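Local coordinates for periplasmic binding protein (Veillonella parvula, PDB 4LJS) that probably binds a ligand outside the cytoplasmic membrane and hands it to an uptake transporter, as other periplasmic binding proteins do, at residues Arg159-Gly162 and Arg163-Asn166. Sequence-based numbering, arbitrary orientation.
Sequences RDLG and RIFN
The Phe165 ring meets Leu161 at its edge. Leu161 O lies there in the ring plane, 3.2 Å from Phe165 CD2. Leu161 CD2 sits 4.2 Å from Phe165 CE2. The two side chains run side by side, one helical turn apart, and point the same way. Phe165 CG is anti to its own carbonyl carbon (chi1 -71°), which brings the CD2 edge of the ring to Leu161 O. That carbonyl also accepts the backbone bond from Phe165 N, at 2.9 Å. The same Leu161 methyl, CD2, also meets Ile164 CD1 at 4.4 Å. Ile164 CG1 packs 3.3 Å from Asp160 O, the acceptor for Ile164 N. Arg163 N bonds to Arg159 O, and Arg163 CG lies against the same oxygen. With an alanine in place of Phe165, a gap would probably open beside Leu161 CD2, leaving that methyl without its aromatic partner. Asn166, with positive phi, is the C-prime residue of a Schellman motif that ends helix 151-164. Its weak bond from Asn166 N to Arg163 O is 3.4 Å long. Outside this turn, Asp160 OD2 makes a salt bridge to Lys156 and a hydrogen bond to Tyr137, and Arg159 a salt bridge to Glu172 of helix 168-188. Leu161 and Phe165 face helix 52-60 through Thr57 and Ile58, while Asp160 and Arg163 pack on Ile26 of strand 19-29.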
loop_
_atom_site.group_PDB
_atom_site.type_symbol
_atom_site.label_atom_id
_atom_site.label_comp_id
_atom_site.label_asym_id
_atom_site.label_seq_id
_atom_site.Cartn_x
_atom_site.Cartn_y
_atom_site.Cartn_z
ATOM N N ARG A 159 -3.008 -11.974 3.979
ATOM C CA ARG A 159 -3.286 -13.309 4.476
ATOM C C ARG A 159 -3.563 -13.301 5.988
ATOM O O ARG A 159 -4.469 -13.992 6.463
ATOM C CB ARG A 159 -2.104 -14.217 4.134
ATOM C CG ARG A 159 -2.315 -15.677 4.418
ATOM C CD ARG A 159 -1.158 -16.503 3.851
ATOM N NE ARG A 159 -1.277 -16.727 2.410
ATOM C CZ ARG A 159 -0.377 -16.345 1.507
ATOM N NH1 ARG A 159 0.721 -15.705 1.886
ATOM N NH2 ARG A 159 -0.570 -16.613 0.219
ATOM N N ASP A 160 -2.790 -12.517 6.738
ATOM C CA ASP A 160 -2.983 -12.396 8.186
ATOM C C ASP A 160 -4.353 -11.808 8.521
ATOM O O ASP A 160 -5.069 -12.315 9.382
ATOM C CB ASP A 160 -1.904 -11.514 8.809
ATOM C CG ASP A 160 -0.563 -12.208 8.908
ATOM O OD1 ASP A 160 -0.532 -13.457 8.854
ATOM O OD2 ASP A 160 0.461 -11.500 9.050
ATOM N N LEU A 161 -4.712 -10.725 7.844
ATOM C CA LEU A 161 -6.012 -10.117 8.069
ATOM C C LEU A 161 -7.113 -11.105 7.681
ATOM O O LEU A 161 -8.115 -11.224 8.376
ATOM C CB LEU A 161 -6.129 -8.786 7.325
ATOM C CG LEU A 161 -5.267 -7.677 7.951
ATOM C CD1 LEU A 161 -5.281 -6.404 7.114
ATOM C CD2 LEU A 161 -5.720 -7.375 9.383
ATOM N N GLY A 162 -6.902 -11.840 6.592
ATOM C CA GLY A 162 -7.811 -12.906 6.209
ATOM C C GLY A 162 -8.054 -13.921 7.316
ATOM O O GLY A 162 -9.194 -14.311 7.567
ATOM N N ARG A 163 -6.989 -14.352 7.990
ATOM C CA ARG A 163 -7.137 -15.290 9.102
ATOM C C ARG A 163 -7.877 -14.657 10.287
ATOM O O ARG A 163 -8.730 -15.291 10.910
ATOM C CB ARG A 163 -5.779 -15.825 9.568
ATOM C CG ARG A 163 -5.029 -16.656 8.549
ATOM C CD ARG A 163 -3.731 -17.198 9.146
ATOM N NE ARG A 163 -3.986 -18.163 10.216
ATOM C CZ ARG A 163 -3.132 -18.445 11.196
ATOM N NH1 ARG A 163 -1.959 -17.825 11.256
ATOM N NH2 ARG A 163 -3.452 -19.341 12.123
ATOM N N ILE A 164 -7.542 -13.412 10.597
ATOM C CA ILE A 164 -8.174 -12.709 11.708
ATOM C C ILE A 164 -9.688 -12.572 11.498
ATOM O O ILE A 164 -10.465 -12.763 12.431
ATOM C CB ILE A 164 -7.514 -11.327 11.949
ATOM C CG1 ILE A 164 -6.083 -11.504 12.466
ATOM C CG2 ILE A 164 -8.328 -10.488 12.935
ATOM C CD1 ILE A 164 -5.333 -10.191 12.680
ATOM N N PHE A 165 -10.106 -12.292 10.265
ATOM C CA PHE A 165 -11.521 -12.052 9.977
ATOM C C PHE A 165 -12.280 -13.237 9.418
ATOM O O PHE A 165 -13.391 -13.073 8.910
ATOM C CB PHE A 165 -11.670 -10.856 9.041
ATOM C CG PHE A 165 -11.359 -9.555 9.700
ATOM C CD1 PHE A 165 -12.328 -8.887 10.409
ATOM C CD2 PHE A 165 -10.082 -9.030 9.655
ATOM C CE1 PHE A 165 -12.041 -7.694 11.040
ATOM C CE2 PHE A 165 -9.789 -7.842 10.281
ATOM C CZ PHE A 165 -10.767 -7.173 10.980
ATOM N N ASN A 166 -11.687 -14.423 9.527
ATOM C CA ASN A 166 -12.217 -15.628 8.893
ATOM C C ASN A 166 -12.593 -15.420 7.420
ATOM O O ASN A 166 -13.665 -15.837 6.973
ATOM C CB ASN A 166 -13.414 -16.185 9.673
ATOM C CG ASN A 166 -13.716 -17.626 9.308
ATOM O OD1 ASN A 166 -12.803 -18.410 9.051
ATOM N ND2 ASN A 166 -14.996 -17.974 9.262
#